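Local coordinates for protein transcriptional regulator, HTH_3 family (Vibrio cholerae, PDB 1Y9Q) that probably binds DNA and regulates transcription through an N-terminal helix-turn-helix domain, and binds zinc and D-methionine in its cupin domain, at residues T34-S37 with K38-G42; L63-S66 with F67-F71; P121-L124 with G125-E128; Y164-T168 with E169-F173. All coordinates share one frame; numbering follows the deposited sequence.

Contact 1: T34-S37 with K38-G42; sequences TGVS and KAMLG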
ATOM      1  N   THR A  34      -1.861   3.252  15.618  1.00 16.07           N
ATOM      2  CA  THR A  34      -1.341   3.702  14.327  1.00 16.09           C
ATOM      3  C   THR A  34      -0.702   2.658  13.420  1.00 16.32           C
ATOM      4  O   THR A  34      -0.625   2.859  12.209  1.00 17.21           O
ATOM      5  CB  THR A  34      -0.273   4.786  14.516  1.00 15.71           C
ATOM      6  OG1 THR A  34       0.865   4.201  15.158  1.00 13.96           O
ATOM      7  CG2 THR A  34      -0.801   5.933  15.370  1.00 17.39           C
ATOM      8  N   GLY A  35      -0.216   1.565  13.992  1.00 15.50           N
ATOM      9  CA  GLY A  35       0.435   0.561  13.176  1.00 17.70           C
ATOM     10  C   GLY A  35       1.896   0.916  12.966  1.00 18.90           C
ATOM     11  O   GLY A  35       2.610   0.240  12.228  1.00 21.63           O
ATOM     12  N   VAL A  36       2.340   1.999  13.598  1.00 18.32           N
ATOM     13  CA  VAL A  36       3.733   2.428  13.508  1.00 18.74           C
ATOM     14  C   VAL A  36       4.422   1.879  14.758  1.00 18.96           C
ATOM     15  O   VAL A  36       3.894   2.012  15.863  1.00 18.86           O
ATOM     16  CB  VAL A  36       3.842   3.972  13.485  1.00 18.75           C
ATOM     17  CG1 VAL A  36       5.305   4.394  13.451  1.00 18.09           C
ATOM     18  CG2 VAL A  36       3.095   4.526  12.269  1.00 18.39           C
ATOM     19  N   SER A  37       5.587   1.255  14.595  1.00 19.71           N
ATOM     20  CA  SER A  37       6.285   0.672  15.740  1.00 20.44           C
ATOM     21  C   SER A  37       6.535   1.674  16.858  1.00 20.87           C
ATOM     22  O   SER A  37       6.746   2.862  16.607  1.00 20.06           O
ATOM     23  CB  SER A  37       7.625   0.056  15.315  1.00 23.08           C
ATOM     24  OG  SER A  37       8.588   1.044  14.990  1.00 24.72           O
ATOM     25  N   LYS A  38       6.508   1.184  18.095  1.00 19.68           N
ATOM     26  CA  LYS A  38       6.757   2.031  19.251  1.00 21.72           C
ATOM     27  C   LYS A  38       8.165   2.600  19.134  1.00 21.49           C
ATOM     28  O   LYS A  38       8.436   3.726  19.559  1.00 20.27           O
ATOM     29  CB  LYS A  38       6.649   1.221  20.546  1.00 23.95           C
ATOM     30  CG  LYS A  38       7.145   1.972  21.775  1.00 28.14           C
ATOM     31  CD  LYS A  38       7.106   1.100  23.023  1.00 31.37           C
ATOM     32  CE  LYS A  38       7.713   1.828  24.218  1.00 34.80           C
ATOM     33  NZ  LYS A  38       7.709   0.979  25.449  1.00 37.14           N
ATOM     34  N   ALA A  39       9.059   1.807  18.555  1.00 20.55           N
ATOM     35  CA  ALA A  39      10.439   2.231  18.382  1.00 21.74           C
ATOM     36  C   ALA A  39      10.502   3.472  17.499  1.00 19.39           C
ATOM     37  O   ALA A  39      11.147   4.459  17.850  1.00 18.40           O
ATOM     38  CB  ALA A  39      11.263   1.101  17.772  1.00 21.85           C
HETATM   39  N   MSE A  40       9.828   3.426  16.355  1.00 19.63           N
HETATM   40  CA  MSE A  40       9.835   4.562  15.445  1.00 18.96           C
HETATM   41  C   MSE A  40       9.166   5.779  16.075  1.00 17.36           C
HETATM   42  O   MSE A  40       9.659   6.899  15.941  1.00 15.41           O
HETATM   43  CB  MSE A  40       9.138   4.207  14.132  1.00 22.59           C
HETATM   44  CG  MSE A  40       9.210   5.317  13.100  1.00 29.31           C
HETATM   45 SE   MSE A  40       8.577   4.730  11.372  1.00 43.68          SE
HETATM   46  CE  MSE A  40       9.841   3.277  11.095  1.00 34.55           C
ATOM     47  N   LEU A  41       8.045   5.562  16.758  1.00 16.14           N
ATOM     48  CA  LEU A  41       7.338   6.660  17.415  1.00 15.96           C
ATOM     49  C   LEU A  41       8.249   7.350  18.432  1.00 16.49           C
ATOM     50  O   LEU A  41       8.236   8.574  18.564  1.00 16.49           O
ATOM     51  CB  LEU A  41       6.075   6.142  18.113  1.00 14.51           C
ATOM     52  CG  LEU A  41       4.959   5.613  17.199  1.00 12.36           C
ATOM     53  CD1 LEU A  41       3.866   4.965  18.038  1.00 12.89           C
ATOM     54  CD2 LEU A  41       4.381   6.749  16.376  1.00 13.39           C
ATOM     55  N   GLY A  42       9.044   6.558  19.146  1.00 16.26           N
ATOM     56  CA  GLY A  42       9.958   7.126  20.122  1.00 17.71           C
ATOM     57  C   GLY A  42      11.014   7.979  19.438  1.00 18.11           C
ATOM     58  O   GLY A  42      11.332   9.078  19.893  1.00 18.41           O
TER
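Leu41 lays its CD2 methyl against CG1 of Val36 at 3.9 Å, while its other methyl, CD1, reaches toward the Val36 carbonyl oxygen. The isobutyl group thus packs against the turn that leads into its own helix. The same CG1 is shared with Met40, present as selenomethionine: the two side chains cross at about a right angle, with SE 3.9 Å from CG1. Val36 holds CG1 anti to its backbone N (chi1 178°), which brings that one methyl within reach of both partners.

Ser37 is the N-cap of helix 38-45. Its OG accepts from Met40 N at 3.0 Å, with an N-H...O angle of 159°, and so satisfies a first-turn amide that has no earlier helical carbonyl to use. The Ser37 carbonyl O then takes Leu41 N at 3.0 Å, nearly straight and in the carbonyl plane, as the first full helical turn closes. On the upstream side Thr34 OG1 accepts from Val36 N at 3.1 Å, forming an ST turn around Gly35, whose positive phi ends helix 27-34; OG1 is also bonded to Thr30 O.

This is the turn of the helix-turn-helix, and helix 38-45 is probably the recognition helix, as in related regulators. Met40 packs on Asp142 of the second subunit. Leu41 packs on Thr30 and Ala31 of helix 27-34, and both Val36 and Leu41 rest on Ile59 of helix 53-63.

Contact 2: L63-S66 with F67-F71; sequences LEAS and FSAFF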
ATOM      1  N   LEU A  63      -4.545   8.308  15.665  1.00 15.57           N
ATOM      2  CA  LEU A  63      -4.897   9.234  16.740  1.00 15.11           C
ATOM      3  C   LEU A  63      -6.230   9.913  16.462  1.00 15.70           C
ATOM      4  O   LEU A  63      -6.731  10.667  17.295  1.00 15.92           O
ATOM      5  CB  LEU A  63      -3.813  10.303  16.884  1.00 14.51           C
ATOM      6  CG  LEU A  63      -2.423   9.828  17.303  1.00 15.21           C
ATOM      7  CD1 LEU A  63      -1.426  10.975  17.184  1.00 15.77           C
ATOM      8  CD2 LEU A  63      -2.480   9.304  18.733  1.00 15.69           C
ATOM      9  N   GLU A  64      -6.794   9.632  15.289  1.00 16.30           N
ATOM     10  CA  GLU A  64      -8.053  10.226  14.855  1.00 16.37           C
ATOM     11  C   GLU A  64      -7.911  11.742  14.864  1.00 17.25           C
ATOM     12  O   GLU A  64      -8.762  12.474  15.381  1.00 15.16           O
ATOM     13  CB  GLU A  64      -9.196   9.773  15.757  1.00 21.42           C
ATOM     14  CG  GLU A  64      -9.331   8.258  15.782  1.00 25.66           C
ATOM     15  CD  GLU A  64     -10.497   7.783  16.617  1.00 30.17           C
ATOM     16  OE1 GLU A  64     -11.649   7.913  16.155  1.00 33.05           O
ATOM     17  OE2 GLU A  64     -10.255   7.285  17.738  1.00 33.06           O
ATOM     18  N   ALA A  65      -6.799  12.192  14.294  1.00 14.35           N
ATOM     19  CA  ALA A  65      -6.480  13.608  14.194  1.00 13.97           C
ATOM     20  C   ALA A  65      -6.330  13.961  12.722  1.00 12.93           C
ATOM     21  O   ALA A  65      -6.169  13.080  11.875  1.00 14.52           O
ATOM     22  CB  ALA A  65      -5.182  13.903  14.926  1.00 14.06           C
ATOM     23  N   SER A  66      -6.385  15.250  12.417  1.00 12.54           N
ATOM     24  CA  SER A  66      -6.238  15.698  11.039  1.00 13.05           C
ATOM     25  C   SER A  66      -4.750  15.816  10.745  1.00 13.48           C
ATOM     26  O   SER A  66      -3.935  15.820  11.663  1.00 12.49           O
ATOM     27  CB  SER A  66      -6.890  17.062  10.867  1.00 13.76           C
ATOM     28  OG  SER A  66      -6.230  18.016  11.677  1.00 14.70           O
ATOM     29  N   PHE A  67      -4.399  15.922   9.469  1.00 13.51           N
ATOM     30  CA  PHE A  67      -3.000  16.073   9.076  1.00 14.73           C
ATOM     31  C   PHE A  67      -2.580  17.458   9.587  1.00 13.55           C
ATOM     32  O   PHE A  67      -1.462  17.650  10.067  1.00 13.03           O
ATOM     33  CB  PHE A  67      -2.887  16.002   7.546  1.00 16.93           C
ATOM     34  CG  PHE A  67      -1.480  16.130   7.020  1.00 18.33           C
ATOM     35  CD1 PHE A  67      -0.616  15.042   7.026  1.00 19.76           C
ATOM     36  CD2 PHE A  67      -1.027  17.342   6.505  1.00 21.01           C
ATOM     37  CE1 PHE A  67       0.682  15.156   6.523  1.00 22.25           C
ATOM     38  CE2 PHE A  67       0.267  17.468   5.999  1.00 21.23           C
ATOM     39  CZ  PHE A  67       1.123  16.372   6.008  1.00 22.74           C
ATOM     40  N   SER A  68      -3.507  18.412   9.503  1.00 13.09           N
ATOM     41  CA  SER A  68      -3.265  19.784   9.951  1.00 12.48           C
ATOM     42  C   SER A  68      -2.887  19.865  11.428  1.00 13.19           C
ATOM     43  O   SER A  68      -2.177  20.780  11.841  1.00 14.25           O
ATOM     44  CB  SER A  68      -4.512  20.652   9.724  1.00 10.95           C
ATOM     45  OG  SER A  68      -4.859  20.735   8.356  1.00 12.65           O
ATOM     46  N   ALA A  69      -3.368  18.910  12.220  1.00 13.54           N
ATOM     47  CA  ALA A  69      -3.100  18.887  13.656  1.00 14.00           C
ATOM     48  C   ALA A  69      -1.610  18.851  13.989  1.00 15.17           C
ATOM     49  O   ALA A  69      -1.197  19.284  15.069  1.00 14.71           O
ATOM     50  CB  ALA A  69      -3.803  17.693  14.296  1.00 13.67           C
ATOM     51  N   PHE A  70      -0.803  18.337  13.066  1.00 13.94           N
ATOM     52  CA  PHE A  70       0.639  18.263  13.291  1.00 16.77           C
ATOM     53  C   PHE A  70       1.310  19.635  13.316  1.00 16.66           C
ATOM     54  O   PHE A  70       2.484  19.749  13.667  1.00 17.75           O
ATOM     55  CB  PHE A  70       1.302  17.392  12.224  1.00 17.07           C
ATOM     56  CG  PHE A  70       1.216  15.924  12.505  1.00 20.57           C
ATOM     57  CD1 PHE A  70       0.519  15.075  11.648  1.00 21.88           C
ATOM     58  CD2 PHE A  70       1.829  15.384  13.637  1.00 22.31           C
ATOM     59  CE1 PHE A  70       0.431  13.705  11.914  1.00 24.39           C
ATOM     60  CE2 PHE A  70       1.747  14.019  13.913  1.00 24.42           C
ATOM     61  CZ  PHE A  70       1.047  13.176  13.049  1.00 24.07           C
ATOM     62  N   PHE A  71       0.559  20.672  12.955  1.00 17.79           N
ATOM     63  CA  PHE A  71       1.088  22.033  12.922  1.00 20.14           C
ATOM     64  C   PHE A  71       0.250  23.020  13.743  1.00 21.28           C
ATOM     65  O   PHE A  71       0.461  24.228  13.677  1.00 22.94           O
ATOM     66  CB  PHE A  71       1.163  22.489  11.465  1.00 20.24           C
ATOM     67  CG  PHE A  71       1.929  21.546  10.583  1.00 22.12           C
ATOM     68  CD1 PHE A  71       3.293  21.715  10.378  1.00 23.27           C
ATOM     69  CD2 PHE A  71       1.294  20.452   9.999  1.00 24.07           C
ATOM     70  CE1 PHE A  71       4.016  20.807   9.603  1.00 24.02           C
ATOM     71  CE2 PHE A  71       2.003  19.539   9.225  1.00 23.80           C
ATOM     72  CZ  PHE A  71       3.370  19.715   9.027  1.00 24.89           C
TER
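Ser66 and Ala69 meet where the loop after helix 53-63 enters a short 3-10 turn that includes Ala69 and Phe70. Helix 53-63 ends just upstream in a Schellman motif, with Glu64 at positive phi, and the chain then extends through Ala65 and Ser66 before it coils again. This short passage of the helix-turn-helix domain lies between helix 53-63 and strand 90-99, where Ser66 packs on Tyr98.

The polar contacts converge on one donor. Ala69 N is offered to two acceptors of Ser66, its OG at 3.0 Å and its carbonyl O at 3.2 Å; both bonds are weak, since the N-H points between the two oxygens. The side-chain oxygen reaches this place because OG sits between the backbone N and the carbonyl carbon (chi1 63°), folded over the start of the 3-10 turn. Within that turn Phe70 N bonds to Phe67 O at 3.1 Å and Phe71 N to Ser68 O at 3.0 Å, the short i to i+3 spacing that tightens the coil. Ser68 OG turns to strand 90-99 and its neighbour, pairing with Glu105 OE1 and Tyr98 N.

The apolar contacts are slight within the passage and fuller outside it. Phe70 faces helix 53-63 at Leu56, Ile59 and Ala60, whereas Phe67 stacks on Trp57, a residue of the D-methionine pocket, and its side chain comes within about 5 Å of D-methionine, nearest atoms. Across the loop itself, the methyls of Ala65 and Ala69 meet with their CB atoms 4.1 Å apart.

Contact 3: P121-L124 with G125-E128; sequences PHAL and GVIE. With ZN (zinc ion), chain B; MED (D-methionine), chain C.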
ATOM      1  N   PRO A 121      -4.486   3.059   5.074  1.00 19.43           N
ATOM      2  CA  PRO A 121      -5.856   3.556   5.205  1.00 17.76           C
ATOM      3  C   PRO A 121      -5.906   4.770   6.127  1.00 15.86           C
ATOM      4  O   PRO A 121      -5.162   4.835   7.107  1.00 16.56           O
ATOM      5  CB  PRO A 121      -6.592   2.369   5.819  1.00 19.27           C
ATOM      6  CG  PRO A 121      -5.823   1.182   5.299  1.00 21.58           C
ATOM      7  CD  PRO A 121      -4.398   1.643   5.473  1.00 19.39           C
ATOM      8  N   HIS A 122      -6.752   5.743   5.806  1.00 14.02           N
ATOM      9  CA  HIS A 122      -6.906   6.887   6.696  1.00 15.08           C
ATOM     10  C   HIS A 122      -7.974   6.410   7.675  1.00 14.25           C
ATOM     11  O   HIS A 122      -8.449   5.276   7.557  1.00 14.23           O
ATOM     12  CB  HIS A 122      -7.364   8.131   5.932  1.00 14.20           C
ATOM     13  CG  HIS A 122      -6.351   8.633   4.946  1.00 15.33           C
ATOM     14  ND1 HIS A 122      -4.992   8.554   5.174  1.00 15.54           N
ATOM     15  CD2 HIS A 122      -6.497   9.234   3.743  1.00 13.98           C
ATOM     16  CE1 HIS A 122      -4.347   9.084   4.151  1.00 16.38           C
ATOM     17  NE2 HIS A 122      -5.235   9.505   3.270  1.00 13.58           N
ATOM     18  N   ALA A 123      -8.351   7.250   8.635  1.00 13.08           N
ATOM     19  CA  ALA A 123      -9.347   6.857   9.632  1.00 13.92           C
ATOM     20  C   ALA A 123     -10.679   6.459   9.008  1.00 15.75           C
ATOM     21  O   ALA A 123     -11.030   6.910   7.915  1.00 14.31           O
ATOM     22  CB  ALA A 123      -9.556   7.988  10.640  1.00 14.37           C
ATOM     23  N   LEU A 124     -11.422   5.616   9.723  1.00 16.86           N
ATOM     24  CA  LEU A 124     -12.717   5.128   9.259  1.00 17.73           C
ATOM     25  C   LEU A 124     -13.632   6.253   8.792  1.00 15.95           C
ATOM     26  O   LEU A 124     -13.809   7.249   9.481  1.00 16.43           O
ATOM     27  CB  LEU A 124     -13.413   4.346  10.380  1.00 20.69           C
ATOM     28  CG  LEU A 124     -14.789   3.751  10.073  1.00 25.42           C
ATOM     29  CD1 LEU A 124     -14.663   2.655   9.018  1.00 25.22           C
ATOM     30  CD2 LEU A 124     -15.386   3.185  11.351  1.00 27.74           C
ATOM     31  N   GLY A 125     -14.206   6.089   7.607  1.00 15.46           N
ATOM     32  CA  GLY A 125     -15.119   7.091   7.091  1.00 15.29           C
ATOM     33  C   GLY A 125     -14.494   8.302   6.422  1.00 13.91           C
ATOM     34  O   GLY A 125     -15.221   9.145   5.902  1.00 15.67           O
ATOM     35  N   VAL A 126     -13.171   8.411   6.425  1.00 13.96           N
ATOM     36  CA  VAL A 126     -12.548   9.563   5.773  1.00 13.00           C
ATOM     37  C   VAL A 126     -12.705   9.408   4.265  1.00 11.95           C
ATOM     38  O   VAL A 126     -12.411   8.351   3.711  1.00 13.05           O
ATOM     39  CB  VAL A 126     -11.054   9.686   6.127  1.00 13.22           C
ATOM     40  CG1 VAL A 126     -10.431  10.836   5.350  1.00 12.60           C
ATOM     41  CG2 VAL A 126     -10.906   9.928   7.618  1.00 13.01           C
ATOM     42  N   ILE A 127     -13.171  10.467   3.612  1.00 10.73           N
ATOM     43  CA  ILE A 127     -13.410  10.456   2.171  1.00  9.87           C
ATOM     44  C   ILE A 127     -12.509  11.455   1.435  1.00  9.98           C
ATOM     45  O   ILE A 127     -12.243  12.548   1.934  1.00 11.46           O
ATOM     46  CB  ILE A 127     -14.903  10.788   1.899  1.00 11.02           C
ATOM     47  CG1 ILE A 127     -15.780   9.637   2.408  1.00 12.62           C
ATOM     48  CG2 ILE A 127     -15.137  11.079   0.414  1.00 10.33           C
ATOM     49  CD1 ILE A 127     -17.261   9.975   2.487  1.00 13.25           C
ATOM     50  N   GLU A 128     -12.027  11.077   0.255  1.00 10.95           N
ATOM     51  CA  GLU A 128     -11.177  11.981  -0.517  1.00  9.87           C
ATOM     52  C   GLU A 128     -11.760  12.315  -1.872  1.00  8.93           C
ATOM     53  O   GLU A 128     -12.415  11.479  -2.501  1.00  9.61           O
ATOM     54  CB  GLU A 128      -9.783  11.383  -0.728  1.00  9.36           C
ATOM     55  CG  GLU A 128      -8.890  11.456   0.487  1.00  8.85           C
ATOM     56  CD  GLU A 128      -7.472  11.015   0.188  1.00 10.91           C
ATOM     57  OE1 GLU A 128      -6.909  11.469  -0.829  1.00 11.69           O
ATOM     58  OE2 GLU A 128      -6.920  10.224   0.973  1.00 10.74           O
TER
HETATM   59 ZN    ZN B 202      -4.914   9.876   1.213  1.00 16.80          ZN
HETATM   60  N   MED C 201      -4.500  12.041   1.492  1.00 18.96           N
HETATM   61  CA  MED C 201      -3.025  12.268   1.498  1.00 19.19           C
HETATM   62  C   MED C 201      -2.266  10.937   1.425  1.00 18.93           C
HETATM   63  O   MED C 201      -2.840   9.840   1.369  1.00 18.39           O
HETATM   64  CB  MED C 201      -2.654  13.198   0.320  1.00 20.75           C
HETATM   65  CG  MED C 201      -1.212  13.612   0.106  1.00 24.00           C
HETATM   66  SD  MED C 201      -0.797  14.685   1.515  1.00 25.05           S
HETATM   67  CE  MED C 201      -1.852  16.048   1.290  1.00 26.46           C
HETATM   68  OXT MED C 201      -1.036  10.943   1.429  1.00 18.12           O
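His122 and Glu128 meet through a shared zinc ion, a metal-bridged contact in the cupin domain, where the loop after strand 116-119 leads into strand 127-134. Their donor atoms, His122 NE2 and Glu128 OE2, lie 2.9 Å apart, brought close by the metal and not by a hydrogen bond. NE2 is 2.1 Å from the zinc and OE2 2.0 Å. The carboxylate oxygen comes in at the edge of the imidazole, in its plane, and the two flat groups are turned by only 23° although the side chains cross at about a right angle. Glu128 reaches the metal with its chain extended beyond CG (chi2 -173°).

The backbone between them makes a type II beta turn from Ala123 to Val126. Val126 N bonds to Ala123 O at 3.0 Å, and Gly125 supplies the positive phi of the third turn position. CB of Ala123 packs on CG2 of Val126, and His122 CB lies against CB of Val126, so the turn has a small apolar lining. Asp159 accepts from Gly125 N, and Ser158 bonds to the backbone of both His122 and Val126.

D-methionine chelates the same zinc through N and O, and His162 and Tyr164 bring the ligand atoms to six. The amino acid therefore closes a five-membered chelate ring on a metal already held by four protein side chains, and zinc would be expected to polarise its carboxylate and to bind its amine as a neutral donor.

Contact 4: Y164-T168 with E169-F173; sequences YAAVT and EKAVF. With ZN (zinc ion), chain B; MED (D-methionine), chain C.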
ATOM      1  N   TYR A 164      -1.484   7.499  -5.128  1.00 16.97           N
ATOM      2  CA  TYR A 164      -1.518   8.479  -6.206  1.00 18.30           C
ATOM      3  C   TYR A 164      -0.244   8.339  -7.020  1.00 18.82           C
ATOM      4  O   TYR A 164       0.821   8.095  -6.462  1.00 19.80           O
ATOM      5  CB  TYR A 164      -1.573   9.893  -5.636  1.00 18.65           C
ATOM      6  CG  TYR A 164      -2.406  10.011  -4.386  1.00 17.54           C
ATOM      7  CD1 TYR A 164      -1.908   9.593  -3.152  1.00 18.92           C
ATOM      8  CD2 TYR A 164      -3.702  10.516  -4.439  1.00 17.11           C
ATOM      9  CE1 TYR A 164      -2.681   9.677  -1.999  1.00 16.24           C
ATOM     10  CE2 TYR A 164      -4.484  10.603  -3.292  1.00 14.36           C
ATOM     11  CZ  TYR A 164      -3.967  10.181  -2.080  1.00 15.25           C
ATOM     12  OH  TYR A 164      -4.743  10.259  -0.955  1.00 12.46           O
ATOM     13  N   ALA A 165      -0.351   8.500  -8.333  1.00 18.30           N
ATOM     14  CA  ALA A 165       0.822   8.395  -9.186  1.00 19.49           C
ATOM     15  C   ALA A 165       0.728   9.318 -10.392  1.00 18.52           C
ATOM     16  O   ALA A 165      -0.316   9.419 -11.036  1.00 18.73           O
ATOM     17  CB  ALA A 165       1.002   6.953  -9.650  1.00 19.30           C
ATOM     18  N   ALA A 166       1.826  10.000 -10.683  1.00 19.06           N
ATOM     19  CA  ALA A 166       1.878  10.888 -11.834  1.00 19.85           C
ATOM     20  C   ALA A 166       2.271  10.002 -13.009  1.00 21.88           C
ATOM     21  O   ALA A 166       3.265   9.277 -12.931  1.00 23.56           O
ATOM     22  CB  ALA A 166       2.922  11.967 -11.614  1.00 17.40           C
ATOM     23  N   VAL A 167       1.482  10.027 -14.080  1.00 21.37           N
ATOM     24  CA  VAL A 167       1.791   9.217 -15.251  1.00 22.20           C
ATOM     25  C   VAL A 167       2.700  10.046 -16.153  1.00 22.85           C
ATOM     26  O   VAL A 167       3.648   9.524 -16.747  1.00 21.73           O
ATOM     27  CB  VAL A 167       0.520   8.796 -16.003  1.00 23.45           C
ATOM     28  CG1 VAL A 167       0.873   7.790 -17.086  1.00 24.06           C
ATOM     29  CG2 VAL A 167      -0.474   8.180 -15.025  1.00 26.07           C
ATOM     30  N   THR A 168       2.396  11.336 -16.270  1.00 20.63           N
ATOM     31  CA  THR A 168       3.249  12.237 -17.026  1.00 20.84           C
ATOM     32  C   THR A 168       4.304  12.567 -15.978  1.00 23.00           C
ATOM     33  O   THR A 168       4.061  12.357 -14.788  1.00 23.13           O
ATOM     34  CB  THR A 168       2.503  13.519 -17.451  1.00 20.89           C
ATOM     35  OG1 THR A 168       1.734  14.020 -16.349  1.00 20.39           O
ATOM     36  CG2 THR A 168       1.579  13.229 -18.622  1.00 19.23           C
ATOM     37  N   GLU A 169       5.465  13.066 -16.386  1.00 22.98           N
ATOM     38  CA  GLU A 169       6.507  13.374 -15.410  1.00 24.38           C
ATOM     39  C   GLU A 169       5.992  14.246 -14.273  1.00 24.22           C
ATOM     40  O   GLU A 169       6.395  14.084 -13.120  1.00 24.66           O
ATOM     41  CB  GLU A 169       7.696  14.063 -16.078  1.00 26.04           C
ATOM     42  CG  GLU A 169       8.497  13.157 -16.992  1.00 31.08           C
ATOM     43  CD  GLU A 169       8.806  11.816 -16.356  1.00 33.37           C
ATOM     44  OE1 GLU A 169       9.315  11.798 -15.218  1.00 34.66           O
ATOM     45  OE2 GLU A 169       8.541  10.776 -16.998  1.00 36.98           O
ATOM     46  N   LYS A 170       5.103  15.173 -14.602  1.00 22.84           N
ATOM     47  CA  LYS A 170       4.538  16.062 -13.602  1.00 22.65           C
ATOM     48  C   LYS A 170       3.018  16.031 -13.647  1.00 21.53           C
ATOM     49  O   LYS A 170       2.418  15.870 -14.707  1.00 20.00           O
ATOM     50  CB  LYS A 170       5.030  17.492 -13.830  1.00 25.13           C
ATOM     51  CG  LYS A 170       4.377  18.529 -12.925  1.00 27.67           C
ATOM     52  CD  LYS A 170       4.891  19.931 -13.222  1.00 28.65           C
ATOM     53  CE  LYS A 170       4.224  20.961 -12.326  1.00 30.15           C
ATOM     54  NZ  LYS A 170       4.741  22.342 -12.546  1.00 32.03           N
ATOM     55  N   ALA A 171       2.404  16.169 -12.478  1.00 21.78           N
ATOM     56  CA  ALA A 171       0.955  16.185 -12.360  1.00 19.13           C
ATOM     57  C   ALA A 171       0.618  16.983 -11.116  1.00 18.92           C
ATOM     58  O   ALA A 171       1.301  16.878 -10.098  1.00 18.82           O
ATOM     59  CB  ALA A 171       0.412  14.777 -12.242  1.00 21.19           C
ATOM     60  N   VAL A 172      -0.423  17.800 -11.217  1.00 18.07           N
ATOM     61  CA  VAL A 172      -0.865  18.622 -10.104  1.00 16.46           C
ATOM     62  C   VAL A 172      -2.346  18.351  -9.919  1.00 15.01           C
ATOM     63  O   VAL A 172      -3.093  18.285 -10.897  1.00 14.96           O
ATOM     64  CB  VAL A 172      -0.665  20.121 -10.398  1.00 17.82           C
ATOM     65  CG1 VAL A 172      -1.120  20.950  -9.201  1.00 18.72           C
ATOM     66  CG2 VAL A 172       0.800  20.400 -10.715  1.00 18.19           C
ATOM     67  N   PHE A 173      -2.774  18.177  -8.673  1.00 14.12           N
ATOM     68  CA  PHE A 173      -4.183  17.913  -8.412  1.00 13.39           C
ATOM     69  C   PHE A 173      -4.637  18.465  -7.075  1.00 13.18           C
ATOM     70  O   PHE A 173      -3.841  18.605  -6.147  1.00 14.14           O
ATOM     71  CB  PHE A 173      -4.463  16.404  -8.473  1.00 14.66           C
ATOM     72  CG  PHE A 173      -3.758  15.592  -7.408  1.00 16.31           C
ATOM     73  CD1 PHE A 173      -4.434  15.189  -6.261  1.00 16.45           C
ATOM     74  CD2 PHE A 173      -2.433  15.197  -7.575  1.00 16.27           C
ATOM     75  CE1 PHE A 173      -3.804  14.400  -5.296  1.00 15.76           C
ATOM     76  CE2 PHE A 173      -1.793  14.411  -6.618  1.00 17.39           C
ATOM     77  CZ  PHE A 173      -2.482  14.010  -5.475  1.00 17.21           C
TER
HETATM   78 ZN    ZN B 202      -4.914   9.876   1.213  1.00 16.80          ZN
HETATM   79  N   MED C 201      -4.500  12.041   1.492  1.00 18.96           N
HETATM   80  CA  MED C 201      -3.025  12.268   1.498  1.00 19.19           C
HETATM   81  C   MED C 201      -2.266  10.937   1.425  1.00 18.93           C
HETATM   82  O   MED C 201      -2.840   9.840   1.369  1.00 18.39           O
HETATM   83  CB  MED C 201      -2.654  13.198   0.320  1.00 20.75           C
HETATM   84  CG  MED C 201      -1.212  13.612   0.106  1.00 24.00           C
HETATM   85  SD  MED C 201      -0.797  14.685   1.515  1.00 25.05           S
HETATM   86  CE  MED C 201      -1.852  16.048   1.290  1.00 26.46           C
HETATM   87  OXT MED C 201      -1.036  10.943   1.429  1.00 18.12           O
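Tyr164 and Phe173 meet across the cupin interior, one on strand 162-166 and the other on strand 171-178, which belong to different sheets. The turn between them carries the chain from one sheet to the other.

Among the aromatic and apolar contacts, the two rings are nearly parallel, at 18°, but slid so far apart that they barely overlap, with centroids 5.7 Å apart. The touch is carried by CD2 of Tyr164 and CZ of Phe173, at 3.8 Å. Closer to the turn, the methyls of Ala166 and Ala171 meet CB to CB, also at 3.8 Å. Ile130 and Met137 flank both rings, while Leu111 covers Ala166 and Phe173.

The polar contact lies at the turn itself. Thr168 OG1 donates to Lys170 O at 2.6 Å, approaching from above the carbonyl plane, and a chi1 of 44° turns OG1 back over the turn. Thr168 OG1 also accepts from Ile136 N, so it ties the turn to the segment preceding strand 137-141.

The metal contact is made at the far end of the tyrosine. Tyr164 OH binds zinc at 2.2 Å, with the ion in the plane of the ring, and lies 3.0 Å from O of D-methionine. Zinc would be expected to make the phenol more acidic, and its proton is probably shared with or given to the nearby Glu128 carboxylate.

How the contacts relate
The four contacts follow one another along the chain, contacts 1 and 2 in the helix-turn-helix domain and contacts 3 and 4 in the cupin domain. Contacts 1 and 2 have centres about 16 Å apart: contact 1 packs on helix 53-63, and contact 2 follows from its C-terminal end. Contacts 2 and 3 have the closest centres, about 13 Å, with nearest atoms about 5 Å apart. Contacts 3 and 4 stand about 22 Å apart by centre yet touch at the zinc, where Glu128 OE1 and Tyr164 OH are 2.5 Å apart, probably hydrogen-bonded; strands 127-134 and 171-178 are sheet neighbours. Ile53 and Trp57 of helix 53-63 join cupin residues in the D-methionine pocket, placing it where the domains meet.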